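Long-range contacts in putative surface-anchored fimbrial subunit (Corynebacterium diphtheriae, PDB 3HR6), which builds the shaft of the pilus as its major subunit, a rod of tandem Ig-like modules stabilised by isopeptide and disulfide bonds: residues F306-I311 against K361-G366; F328-C333 against T390-V395; D191-E196 against F256-T261. One frame throughout, in Å; residues are numbered along the deposited sequence.

Interaction 1 of 3, residues F306-I311 against K361-G366; sequences FGQITI and KAVLSG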
ATOM      1  N   PHE A 306     -10.470   4.668  15.180  1.00 12.03           N
ATOM      2  CA  PHE A 306     -11.883   4.976  15.344  1.00 11.63           C
ATOM      3  C   PHE A 306     -12.329   4.622  16.727  1.00 11.55           C
ATOM      4  O   PHE A 306     -11.744   3.794  17.416  1.00 11.76           O
ATOM      5  CB  PHE A 306     -12.742   4.260  14.299  1.00 12.16           C
ATOM      6  CG  PHE A 306     -12.720   4.938  12.954  1.00 14.38           C
ATOM      7  CD1 PHE A 306     -11.573   4.918  12.162  1.00 13.05           C
ATOM      8  CD2 PHE A 306     -13.813   5.651  12.515  1.00 13.59           C
ATOM      9  CE1 PHE A 306     -11.557   5.581  10.931  1.00 15.22           C
ATOM     10  CE2 PHE A 306     -13.796   6.292  11.285  1.00 14.90           C
ATOM     11  CZ  PHE A 306     -12.670   6.280  10.505  1.00 14.85           C
ATOM     12  N   GLY A 307     -13.408   5.298  17.132  1.00 11.29           N
ATOM     13  CA  GLY A 307     -13.994   5.042  18.449  1.00 11.75           C
ATOM     14  C   GLY A 307     -15.502   5.091  18.411  1.00 12.28           C
ATOM     15  O   GLY A 307     -16.121   5.459  17.424  1.00 11.70           O
ATOM     16  N   GLN A 308     -16.085   4.647  19.492  1.00 10.44           N
ATOM     17  CA  GLN A 308     -17.534   4.464  19.593  1.00 11.41           C
ATOM     18  C   GLN A 308     -17.965   4.761  21.032  1.00 11.44           C
ATOM     19  O   GLN A 308     -17.366   4.275  21.966  1.00 11.64           O
ATOM     20  CB  GLN A 308     -17.835   2.999  19.300  1.00 13.08           C
ATOM     21  CG  GLN A 308     -19.252   2.588  19.484  1.00 14.16           C
ATOM     22  CD  GLN A 308     -19.481   1.190  18.973  1.00 14.60           C
ATOM     23  OE1 GLN A 308     -19.871   1.020  17.811  1.00 15.32           O
ATOM     24  NE2 GLN A 308     -19.241   0.183  19.827  1.00 16.02           N
ATOM     25  N   ILE A 309     -19.025   5.546  21.172  1.00 11.64           N
ATOM     26  CA  ILE A 309     -19.577   5.952  22.465  1.00 11.19           C
ATOM     27  C   ILE A 309     -20.894   5.221  22.612  1.00 11.02           C
ATOM     28  O   ILE A 309     -21.711   5.244  21.724  1.00 10.92           O
ATOM     29  CB  ILE A 309     -19.806   7.466  22.518  1.00 11.77           C
ATOM     30  CG1 ILE A 309     -18.464   8.194  22.494  1.00 12.33           C
ATOM     31  CG2 ILE A 309     -20.554   7.843  23.793  1.00 12.32           C
ATOM     32  CD1 ILE A 309     -18.611   9.663  22.184  1.00 13.48           C
ATOM     33  N   THR A 310     -21.085   4.555  23.733  1.00  9.41           N
ATOM     34  CA  THR A 310     -22.396   3.929  24.040  1.00 11.19           C
ATOM     35  C   THR A 310     -23.034   4.612  25.232  1.00 11.18           C
ATOM     36  O   THR A 310     -22.464   4.640  26.325  1.00 11.64           O
ATOM     37  CB  THR A 310     -22.320   2.403  24.251  1.00 11.00           C
ATOM     38  OG1 THR A 310     -21.794   1.789  23.065  1.00 11.55           O
ATOM     39  CG2 THR A 310     -23.696   1.826  24.510  1.00 13.32           C
ATOM     40  N   ILE A 311     -24.238   5.152  25.036  1.00  9.67           N
ATOM     41  CA  ILE A 311     -24.982   5.819  26.088  1.00 10.77           C
ATOM     42  C   ILE A 311     -25.882   4.747  26.675  1.00 10.42           C
ATOM     43  O   ILE A 311     -26.499   4.001  25.910  1.00 11.34           O
ATOM     44  CB  ILE A 311     -25.838   7.020  25.524  1.00 10.11           C
ATOM     45  CG1 ILE A 311     -24.955   8.108  24.911  1.00 11.48           C
ATOM     46  CG2 ILE A 311     -26.710   7.653  26.636  1.00 11.70           C
ATOM     47  CD1 ILE A 311     -25.758   9.225  24.218  1.00 15.60           C
ATOM     48  N   LYS A 361     -30.227   2.335  25.330  1.00 10.59           N
ATOM     49  CA  LYS A 361     -28.984   2.467  24.583  1.00 11.71           C
ATOM     50  C   LYS A 361     -29.079   3.458  23.437  1.00 11.44           C
ATOM     51  O   LYS A 361     -30.087   3.531  22.726  1.00 10.19           O
ATOM     52  CB  LYS A 361     -28.506   1.118  24.040  1.00 12.72           C
ATOM     53  CG  LYS A 361     -28.306   0.046  25.093  1.00 17.63           C
ATOM     54  CD  LYS A 361     -26.943   0.150  25.771  1.00 22.31           C
ATOM     55  CE  LYS A 361     -26.783  -0.857  26.901  1.00 26.55           C
ATOM     56  NZ  LYS A 361     -26.914  -2.283  26.505  1.00 28.90           N
ATOM     57  N   ALA A 362     -27.986   4.189  23.254  1.00 11.88           N
ATOM     58  CA  ALA A 362     -27.725   4.931  22.040  1.00 12.20           C
ATOM     59  C   ALA A 362     -26.246   4.747  21.713  1.00 12.97           C
ATOM     60  O   ALA A 362     -25.409   4.973  22.569  1.00 14.76           O
ATOM     61  CB  ALA A 362     -28.037   6.402  22.222  1.00 12.74           C
ATOM     62  N   VAL A 363     -25.976   4.313  20.495  1.00 13.36           N
ATOM     63  CA  VAL A 363     -24.619   4.033  20.042  1.00 12.52           C
ATOM     64  C   VAL A 363     -24.174   5.090  19.025  1.00 13.39           C
ATOM     65  O   VAL A 363     -24.847   5.305  18.020  1.00 13.77           O
ATOM     66  CB  VAL A 363     -24.486   2.597  19.487  1.00 11.89           C
ATOM     67  CG1 VAL A 363     -22.995   2.308  19.211  1.00 13.03           C
ATOM     68  CG2 VAL A 363     -25.017   1.552  20.502  1.00 12.95           C
ATOM     69  N   LEU A 364     -23.062   5.769  19.311  1.00 11.85           N
ATOM     70  CA  LEU A 364     -22.460   6.785  18.440  1.00 11.02           C
ATOM     71  C   LEU A 364     -21.186   6.123  17.888  1.00 11.73           C
ATOM     72  O   LEU A 364     -20.161   6.078  18.566  1.00 14.17           O
ATOM     73  CB  LEU A 364     -22.161   8.036  19.234  1.00 12.72           C
ATOM     74  CG  LEU A 364     -23.369   8.894  19.597  1.00 11.62           C
ATOM     75  CD1 LEU A 364     -24.289   8.191  20.547  1.00 13.52           C
ATOM     76  CD2 LEU A 364     -22.842  10.153  20.228  1.00 13.01           C
ATOM     77  N   SER A 365     -21.293   5.561  16.703  1.00 11.27           N
ATOM     78  CA  SER A 365     -20.224   4.754  16.104  0.50 11.77           C
ATOM     79  C   SER A 365     -19.508   5.511  15.009  1.00 11.96           C
ATOM     80  O   SER A 365     -20.046   6.455  14.428  1.00 13.20           O
ATOM     81  CB  SER A 365     -20.770   3.457  15.473  0.50 11.65           C
ATOM     82  OG  SER A 365     -21.613   2.723  16.343  0.50 11.57           O
ATOM     83  N   GLY A 366     -18.301   5.060  14.696  1.00 11.57           N
ATOM     84  CA  GLY A 366     -17.572   5.595  13.573  1.00 11.73           C
ATOM     85  C   GLY A 366     -16.955   6.960  13.683  1.00 11.70           C
ATOM     86  O   GLY A 366     -16.772   7.700  12.676  1.00 12.23           O
TER
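Gln308 OE1 is held by two donors, Ser365 OG across the contact at 2.8 Å and Gln263 NE2, from the loop between strands 251-259 and 268-276; Ser365 has two conformers, and this bond describes one. The glutamine chain reaches the serine because it is extended, with CG anti to the backbone N (chi1 174°), and its CD passes 3.7 Å from Val363 CG1. NE2 of the same amide donates to Glu425, so both ends of the group are fixed.

Beneath these side chains the antiparallel strands are joined by four backbone bonds, among them a short one from Ile311 N to Ala362 O (2.7 Å). Ile309 and Leu364 sit on the opposite face from Thr310 and Val363, their CB atoms 4.1 Å apart. Ile311 uses CB against Ala362 CB at 4.0 Å and turns its CD1 onto Leu364 CD1 at 4.1 Å. Phe306 presents its ring edge to Gly366, with CE2 3.6 Å from Gly366 O. The pair is two-faced: aliphatic groups join the core of the Ig-like module, while a network of two amides, a hydroxyl and the Glu425 carboxylate holds the side of Gln308 and Val363.

Interaction 2 of 3, residues F328-C333 against T390-V395; sequences FQLHRC and TEFCLV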
ATOM      1  N   PHE A 328     -29.501  13.222  22.401  1.00 12.57           N
ATOM      2  CA  PHE A 328     -28.188  13.806  22.631  1.00 12.52           C
ATOM      3  C   PHE A 328     -27.558  14.201  21.318  1.00 12.32           C
ATOM      4  O   PHE A 328     -27.842  13.612  20.237  1.00 12.04           O
ATOM      5  CB  PHE A 328     -27.245  12.830  23.351  1.00 11.93           C
ATOM      6  CG  PHE A 328     -27.752  12.394  24.688  1.00 11.15           C
ATOM      7  CD1 PHE A 328     -27.337  13.049  25.861  1.00 11.90           C
ATOM      8  CD2 PHE A 328     -28.673  11.369  24.790  1.00 11.32           C
ATOM      9  CE1 PHE A 328     -27.824  12.681  27.089  1.00 13.36           C
ATOM     10  CE2 PHE A 328     -29.174  10.990  26.015  1.00 13.53           C
ATOM     11  CZ  PHE A 328     -28.742  11.630  27.187  1.00 12.79           C
ATOM     12  N   GLN A 329     -26.764  15.257  21.411  1.00 11.98           N
ATOM     13  CA  GLN A 329     -25.840  15.598  20.359  1.00 12.73           C
ATOM     14  C   GLN A 329     -24.419  15.509  20.889  1.00 12.15           C
ATOM     15  O   GLN A 329     -24.119  15.741  22.087  1.00 10.98           O
ATOM     16  CB  GLN A 329     -26.181  16.951  19.747  1.00 12.61           C
ATOM     17  CG  GLN A 329     -27.539  17.000  19.138  1.00 14.49           C
ATOM     18  CD  GLN A 329     -27.768  18.292  18.393  1.00 14.11           C
ATOM     19  OE1 GLN A 329     -27.819  19.360  19.007  1.00 15.88           O
ATOM     20  NE2 GLN A 329     -27.969  18.195  17.087  1.00 16.23           N
ATOM     21  N   LEU A 330     -23.528  15.136  19.981  1.00 11.16           N
ATOM     22  CA  LEU A 330     -22.105  15.020  20.301  1.00 11.25           C
ATOM     23  C   LEU A 330     -21.375  16.312  19.911  1.00 11.90           C
ATOM     24  O   LEU A 330     -21.601  16.868  18.853  1.00 12.28           O
ATOM     25  CB  LEU A 330     -21.507  13.800  19.613  1.00 11.10           C
ATOM     26  CG  LEU A 330     -20.031  13.464  19.927  1.00 11.90           C
ATOM     27  CD1 LEU A 330     -19.866  13.040  21.378  1.00 14.23           C
ATOM     28  CD2 LEU A 330     -19.532  12.370  18.947  1.00 11.69           C
ATOM     29  N   HIS A 331     -20.509  16.767  20.804  1.00 11.54           N
ATOM     30  CA  HIS A 331     -19.841  18.045  20.713  1.00 11.05           C
ATOM     31  C   HIS A 331     -18.417  17.889  21.185  1.00 11.03           C
ATOM     32  O   HIS A 331     -18.022  16.834  21.660  1.00 12.48           O
ATOM     33  CB  HIS A 331     -20.530  19.060  21.614  1.00 10.87           C
ATOM     34  CG  HIS A 331     -21.775  19.651  21.028  1.00 11.08           C
ATOM     35  ND1 HIS A 331     -21.740  20.639  20.066  1.00 11.00           N
ATOM     36  CD2 HIS A 331     -23.084  19.425  21.291  1.00 14.02           C
ATOM     37  CE1 HIS A 331     -22.975  21.010  19.774  1.00 13.09           C
ATOM     38  NE2 HIS A 331     -23.814  20.282  20.495  1.00 13.21           N
ATOM     39  N   ARG A 332     -17.649  18.956  21.044  1.00 11.61           N
ATOM     40  CA  ARG A 332     -16.341  19.115  21.617  1.00 11.87           C
ATOM     41  C   ARG A 332     -16.421  20.183  22.717  1.00 12.58           C
ATOM     42  O   ARG A 332     -17.175  21.160  22.588  1.00 12.00           O
ATOM     43  CB  ARG A 332     -15.321  19.559  20.574  1.00 12.49           C
ATOM     44  CG  ARG A 332     -15.104  18.548  19.447  1.00 12.31           C
ATOM     45  CD  ARG A 332     -14.358  17.348  19.948  1.00 13.11           C
ATOM     46  NE  ARG A 332     -13.004  17.649  20.376  1.00 11.07           N
ATOM     47  CZ  ARG A 332     -12.100  16.779  20.828  1.00 11.91           C
ATOM     48  NH1 ARG A 332     -12.411  15.481  20.918  1.00 12.22           N
ATOM     49  NH2 ARG A 332     -10.890  17.224  21.194  1.00 13.62           N
ATOM     50  N   CYS A 333     -15.680  19.943  23.799  1.00 12.66           N
ATOM     51  CA  CYS A 333     -15.662  20.802  24.971  0.60 12.66           C
ATOM     52  C   CYS A 333     -14.219  21.233  25.284  1.00 13.18           C
ATOM     53  O   CYS A 333     -13.259  20.524  24.932  1.00 13.25           O
ATOM     54  CB  CYS A 333     -16.303  20.045  26.158  0.60 13.08           C
ATOM     55  SG  CYS A 333     -18.116  20.056  26.214  0.60 11.34           S
ATOM     56  N   THR A 390     -10.674  19.897  24.108  1.00 14.52           N
ATOM     57  CA  THR A 390      -9.849  18.851  24.654  1.00 14.32           C
ATOM     58  C   THR A 390     -10.555  17.520  24.772  1.00 13.29           C
ATOM     59  O   THR A 390      -9.891  16.521  24.907  1.00 12.05           O
ATOM     60  CB  THR A 390      -9.323  19.198  26.065  1.00 14.33           C
ATOM     61  OG1 THR A 390     -10.409  19.358  26.988  1.00 15.71           O
ATOM     62  CG2 THR A 390      -8.475  20.464  26.036  1.00 15.45           C
ATOM     63  N   GLU A 391     -11.878  17.500  24.741  1.00 13.29           N
ATOM     64  CA  GLU A 391     -12.613  16.240  24.850  1.00 13.29           C
ATOM     65  C   GLU A 391     -13.909  16.318  24.082  1.00 13.47           C
ATOM     66  O   GLU A 391     -14.422  17.400  23.799  1.00 14.34           O
ATOM     67  CB  GLU A 391     -12.972  15.902  26.332  1.00 13.36           C
ATOM     68  CG  GLU A 391     -11.832  15.881  27.338  1.00 15.60           C
ATOM     69  CD  GLU A 391     -10.822  14.734  27.203  1.00 19.14           C
ATOM     70  OE1 GLU A 391     -11.005  13.782  26.399  1.00 18.41           O
ATOM     71  OE2 GLU A 391      -9.803  14.809  27.942  1.00 19.15           O
ATOM     72  N   PHE A 392     -14.479  15.148  23.825  1.00 12.88           N
ATOM     73  CA  PHE A 392     -15.851  15.052  23.411  1.00 12.11           C
ATOM     74  C   PHE A 392     -16.794  15.258  24.595  1.00 13.01           C
ATOM     75  O   PHE A 392     -16.449  15.045  25.790  1.00 12.71           O
ATOM     76  CB  PHE A 392     -16.147  13.689  22.773  1.00 12.98           C
ATOM     77  CG  PHE A 392     -15.428  13.435  21.488  1.00 10.58           C
ATOM     78  CD1 PHE A 392     -15.870  13.983  20.279  1.00 13.30           C
ATOM     79  CD2 PHE A 392     -14.279  12.647  21.467  1.00 14.32           C
ATOM     80  CE1 PHE A 392     -15.194  13.753  19.102  1.00 13.42           C
ATOM     81  CE2 PHE A 392     -13.601  12.414  20.298  1.00 14.07           C
ATOM     82  CZ  PHE A 392     -14.048  12.958  19.101  1.00 14.39           C
ATOM     83  N   CYS A 393     -17.992  15.698  24.262  1.00 13.33           N
ATOM     84  CA  CYS A 393     -19.037  15.785  25.287  1.00 13.40           C
ATOM     85  C   CYS A 393     -20.389  15.636  24.681  1.00 13.58           C
ATOM     86  O   CYS A 393     -20.585  15.873  23.512  1.00 14.12           O
ATOM     87  CB  CYS A 393     -18.919  17.073  26.096  1.00 13.62           C
ATOM     88  SG  CYS A 393     -18.860  18.533  24.988  1.00 17.48           S
ATOM     89  N   LEU A 394     -21.344  15.218  25.496  1.00 12.37           N
ATOM     90  CA  LEU A 394     -22.702  15.034  25.024  1.00 12.02           C
ATOM     91  C   LEU A 394     -23.599  16.107  25.613  1.00 12.81           C
ATOM     92  O   LEU A 394     -23.497  16.424  26.800  1.00 13.21           O
ATOM     93  CB  LEU A 394     -23.205  13.677  25.479  1.00 11.23           C
ATOM     94  CG  LEU A 394     -22.560  12.443  24.831  1.00 11.90           C
ATOM     95  CD1 LEU A 394     -22.885  11.147  25.704  1.00 11.77           C
ATOM     96  CD2 LEU A 394     -23.004  12.293  23.370  1.00 16.10           C
ATOM     97  N   VAL A 395     -24.479  16.636  24.780  1.00 12.51           N
ATOM     98  CA  VAL A 395     -25.491  17.590  25.245  1.00 11.75           C
ATOM     99  C   VAL A 395     -26.843  16.931  25.075  1.00 13.24           C
ATOM    100  O   VAL A 395     -27.221  16.491  23.975  1.00 13.35           O
ATOM    101  CB  VAL A 395     -25.447  18.912  24.445  1.00 10.68           C
ATOM    102  CG1 VAL A 395     -26.704  19.789  24.764  1.00 10.65           C
ATOM    103  CG2 VAL A 395     -24.166  19.670  24.709  1.00 11.44           C
TER
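Residues 328-333 and 390-395 pair antiparallel with a marked twist, their axes 136° apart, and the ladder ends in a classic beta bulge where Thr390 and Glu391 both face Cys333. In the bulge Cys333 O takes a firm bond from Thr390 N at 2.8 Å and a weak one from Glu391 N.

The disulfide lies next to it, between diagonal neighbours of the two strands. Cys333 SG and Cys393 SG are 2.1 Å apart with the S-S torsion at 88°, close to the relaxed right angle; Cys333 is modelled in two conformers, and this geometry belongs to one of them. Cys393 directs its sulfur between its own backbone N and carbonyl carbon (chi1 53°), which brings it across to the neighbouring strand.

On the other side Arg332 folds back over Phe392. Its guanidinium stands nearly perpendicular to the ring and lowers NH1 to 3.3 Å above the ring centre, a cation-pi contact with Arg332 CZ 4.5 Å from the centroid of the Phe392 ring. Bends at chi2 and chi3 make this approach possible, and NE is tied to Lys388 O. Glu391 C lies over one face of the same guanidinium.

Further along, Leu330 CD1 meets Leu394 CD2 at 3.8 Å, and His331 CD2 meets Val395 CG2 at 3.6 Å, while His331 ND1 is bonded to Asp343. Phe328 adds CD1 against Leu394 CB at 4.2 Å.

Leu330, Leu394 and Phe392 look inward to strands 302-315 and 361-375. The disulfide staples two strands of one sheet of the Ig-like module that are already bonded through their backbones, in keeping with the stabilising disulfide bonds known for SpaA. The buried arginine is met by aromatic pi density and a backbone carbonyl, which would probably ease the cost of burying its charge.

Interaction 3 of 3, residues D191-E196 against F256-T261; sequences DKLPAE and FEAPVT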
ATOM      1  N   ASP A 191      -3.581   0.163  -4.979  1.00 13.17           N
ATOM      2  CA  ASP A 191      -3.982   0.353  -3.574  1.00 13.29           C
ATOM      3  C   ASP A 191      -5.245  -0.420  -3.364  1.00 13.47           C
ATOM      4  O   ASP A 191      -6.259  -0.137  -4.013  1.00 12.34           O
ATOM      5  CB  ASP A 191      -4.164   1.857  -3.293  1.00 12.74           C
ATOM      6  CG  ASP A 191      -4.389   2.169  -1.821  1.00 13.07           C
ATOM      7  OD1 ASP A 191      -5.078   1.355  -1.135  1.00 15.36           O
ATOM      8  OD2 ASP A 191      -3.864   3.185  -1.377  1.00 14.45           O
ATOM      9  N   LYS A 192      -5.200  -1.436  -2.498  1.00 13.90           N
ATOM     10  CA  LYS A 192      -6.388  -2.218  -2.184  1.00 14.73           C
ATOM     11  C   LYS A 192      -6.978  -1.545  -0.975  1.00 14.64           C
ATOM     12  O   LYS A 192      -6.464  -1.693   0.150  1.00 14.32           O
ATOM     13  CB  LYS A 192      -6.069  -3.700  -1.911  1.00 15.09           C
ATOM     14  CG  LYS A 192      -7.271  -4.617  -1.736  1.00 19.21           C
ATOM     15  CD  LYS A 192      -6.718  -6.069  -1.575  1.00 22.07           C
ATOM     16  CE  LYS A 192      -7.764  -7.126  -1.562  1.00 24.67           C
ATOM     17  NZ  LYS A 192      -7.089  -8.427  -1.370  1.00 23.42           N
ATOM     18  N   LEU A 193      -7.994  -0.737  -1.222  1.00 13.66           N
ATOM     19  CA  LEU A 193      -8.583   0.064  -0.186  1.00 13.88           C
ATOM     20  C   LEU A 193      -9.093  -0.849   0.930  1.00 13.15           C
ATOM     21  O   LEU A 193      -9.586  -1.922   0.656  1.00 13.70           O
ATOM     22  CB  LEU A 193      -9.737   0.901  -0.722  1.00 13.55           C
ATOM     23  CG  LEU A 193      -9.412   2.195  -1.522  1.00 16.24           C
ATOM     24  CD1 LEU A 193      -8.616   1.915  -2.775  1.00 16.73           C
ATOM     25  CD2 LEU A 193     -10.686   2.929  -1.876  1.00 15.53           C
ATOM     26  N   PRO A 194      -9.039  -0.344   2.173  1.00 13.85           N
ATOM     27  CA  PRO A 194      -9.721  -1.127   3.208  1.00 13.98           C
ATOM     28  C   PRO A 194     -11.216  -1.297   2.940  1.00 12.86           C
ATOM     29  O   PRO A 194     -11.843  -0.463   2.285  1.00 13.36           O
ATOM     30  CB  PRO A 194      -9.473  -0.324   4.489  1.00 14.74           C
ATOM     31  CG  PRO A 194      -9.209   1.042   4.070  1.00 14.92           C
ATOM     32  CD  PRO A 194      -8.607   0.974   2.644  1.00 14.98           C
ATOM     33  N   ALA A 195     -11.818  -2.359   3.463  1.00 12.89           N
ATOM     34  CA  ALA A 195     -13.209  -2.653   3.173  1.00 12.18           C
ATOM     35  C   ALA A 195     -14.203  -1.634   3.642  1.00 11.34           C
ATOM     36  O   ALA A 195     -15.288  -1.589   3.119  1.00 12.56           O
ATOM     37  CB  ALA A 195     -13.607  -4.013   3.739  1.00 12.73           C
ATOM     38  N   GLU A 196     -13.840  -0.801   4.609  1.00 11.83           N
ATOM     39  CA  GLU A 196     -14.729   0.188   5.128  1.00 12.97           C
ATOM     40  C   GLU A 196     -14.917   1.394   4.185  1.00 13.54           C
ATOM     41  O   GLU A 196     -15.716   2.290   4.480  1.00 13.87           O
ATOM     42  CB  GLU A 196     -14.230   0.628   6.487  1.00 13.69           C
ATOM     43  CG  GLU A 196     -14.209  -0.549   7.478  1.00 14.59           C
ATOM     44  CD  GLU A 196     -12.873  -1.308   7.557  1.00 15.49           C
ATOM     45  OE1 GLU A 196     -11.929  -0.957   6.865  1.00 14.91           O
ATOM     46  OE2 GLU A 196     -12.735  -2.291   8.358  1.00 17.08           O
ATOM     47  N   PHE A 256      -6.292  10.381  -4.005  1.00 11.74           N
ATOM     48  CA  PHE A 256      -7.691  10.068  -4.220  1.00 11.99           C
ATOM     49  C   PHE A 256      -8.503  10.224  -2.946  1.00 12.41           C
ATOM     50  O   PHE A 256      -7.962  10.191  -1.839  1.00 12.43           O
ATOM     51  CB  PHE A 256      -7.820   8.645  -4.794  1.00 12.25           C
ATOM     52  CG  PHE A 256      -7.390   7.549  -3.865  1.00 13.84           C
ATOM     53  CD1 PHE A 256      -8.296   6.858  -3.088  1.00 15.29           C
ATOM     54  CD2 PHE A 256      -6.032   7.182  -3.788  1.00 14.49           C
ATOM     55  CE1 PHE A 256      -7.852   5.828  -2.236  1.00 13.32           C
ATOM     56  CE2 PHE A 256      -5.593   6.169  -2.924  1.00 14.68           C
ATOM     57  CZ  PHE A 256      -6.511   5.480  -2.181  1.00 16.73           C
ATOM     58  N   GLU A 257      -9.807  10.374  -3.154  1.00 12.95           N
ATOM     59  CA  GLU A 257     -10.769  10.404  -2.070  1.00 13.19           C
ATOM     60  C   GLU A 257     -11.677   9.165  -2.146  1.00 13.35           C
ATOM     61  O   GLU A 257     -11.927   8.624  -3.223  1.00 13.44           O
ATOM     62  CB  GLU A 257     -11.621  11.659  -2.106  1.00 12.62           C
ATOM     63  CG  GLU A 257     -10.876  12.930  -1.852  1.00 14.66           C
ATOM     64  CD  GLU A 257     -11.799  14.131  -1.664  1.00 16.07           C
ATOM     65  OE1 GLU A 257     -12.966  13.932  -1.267  1.00 21.24           O
ATOM     66  OE2 GLU A 257     -11.356  15.271  -1.907  1.00 17.88           O
ATOM     67  N   ALA A 258     -12.130   8.719  -0.983  1.00 13.48           N
ATOM     68  CA  ALA A 258     -13.164   7.689  -0.938  1.00 13.14           C
ATOM     69  C   ALA A 258     -14.052   7.884   0.273  1.00 12.56           C
ATOM     70  O   ALA A 258     -13.596   8.404   1.288  1.00 14.88           O
ATOM     71  CB  ALA A 258     -12.528   6.319  -0.890  1.00 14.88           C
ATOM     72  N   PRO A 259     -15.312   7.434   0.170  1.00 14.06           N
ATOM     73  CA  PRO A 259     -16.209   7.572   1.319  1.00 13.46           C
ATOM     74  C   PRO A 259     -15.923   6.569   2.437  1.00 12.48           C
ATOM     75  O   PRO A 259     -15.696   5.377   2.203  1.00 13.15           O
ATOM     76  CB  PRO A 259     -17.594   7.392   0.710  1.00 12.71           C
ATOM     77  CG  PRO A 259     -17.428   6.709  -0.509  1.00 14.94           C
ATOM     78  CD  PRO A 259     -16.034   7.038  -1.037  1.00 13.92           C
ATOM     79  N   VAL A 260     -15.902   7.066   3.656  1.00 12.03           N
ATOM     80  CA  VAL A 260     -15.791   6.168   4.806  1.00 11.15           C
ATOM     81  C   VAL A 260     -17.210   5.687   5.094  1.00 11.12           C
ATOM     82  O   VAL A 260     -18.014   6.466   5.575  1.00 10.59           O
ATOM     83  CB  VAL A 260     -15.142   6.857   6.037  1.00 10.64           C
ATOM     84  CG1 VAL A 260     -15.040   5.906   7.194  1.00 11.31           C
ATOM     85  CG2 VAL A 260     -13.730   7.378   5.713  1.00 11.73           C
ATOM     86  N   THR A 261     -17.512   4.412   4.866  1.00 12.33           N
ATOM     87  CA  THR A 261     -18.908   3.975   4.876  1.00 12.49           C
ATOM     88  C   THR A 261     -19.299   3.238   6.130  1.00 12.41           C
ATOM     89  O   THR A 261     -20.498   3.130   6.426  1.00 12.37           O
ATOM     90  CB  THR A 261     -19.295   3.083   3.679  1.00 14.18           C
ATOM     91  OG1 THR A 261     -18.740   1.768   3.845  1.00 15.96           O
ATOM     92  CG2 THR A 261     -18.784   3.660   2.384  1.00 16.30           C
TER
HETATM   93  O   HOH W   1     -17.389   0.294   2.374  1.00 23.03           O
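Leu193 lies against Phe256, the two side chains sliding past each other in opposite directions, with Leu193 CG 4.0 Å from Phe256 CE1. One branch, CD1, stays with the ring, while the other, CD2, also reaches Ala258 CB at 4.0 Å. Leucine and alanine thus extend the aromatic contact toward the ends of the strands.

Phe256 carries its ring between its own backbone N and carbonyl carbon (chi1 66°), and this directs the ring edge at Asp191. Asp191 OD2 lies in the plane of the ring, 3.6 Å from Phe256 CZ, and the two flat groups stand almost at right angles. This edge-on approach is probably mildly favourable, but the stronger partner of OD2 is Lys149 NZ. Asn271 OD1 lies close to Asp191 OD1, in a pair whose nature is not decided. A lysine, an asparagine and an acidic residue gathered beside an aromatic ring are consistent with the isopeptide site familiar in Ig-like pilin modules.

Where both segments have left their strands, Glu196 O receives Thr261 N in a nearly linear bond of 2.8 Å. Thr261 OG1 is also 3.1 Å from Glu196 O, though its proton has another acceptor within reach. A water bonded to Ala195 O comes close to the threonine hydroxyl too, but that approach is too short to be relied on.

The two segments run in roughly the same direction, 22° apart, and belong to different sheets. Strand 187-192 lies between strands 229-236 and 268-276, and strand 251-259 pairs with 166-174 and 206-209. Phe256 and Leu193 both touch Leu232 of strand 229-236, which places the contact in the interior between the facing sheets of the Cna-B-like module.

Along the chain interaction 3 closes before the other two begin, while the segments of interactions 1 and 2 alternate. Interactions 1 and 2, with centres 12 Å apart, occupy facing sheets of one Ig-like module, Ile309 CD1 lying 3.7 Å from Leu330 CD1. Interaction 3 belongs to the preceding module, its centre about 22 Å from that of interaction 1 and 27 Å from that of interaction 2. Its strand 187-192 shares one mixed sheet with strands 302-315 and 361-375, continuous through strand 268-276. Phe306 packs on Val260 where the two modules meet, not far from the bound calcium ion. The contacts thus belong to two successive modules, joined by a shared sheet and this packing, in keeping with an elongated shaft subunit.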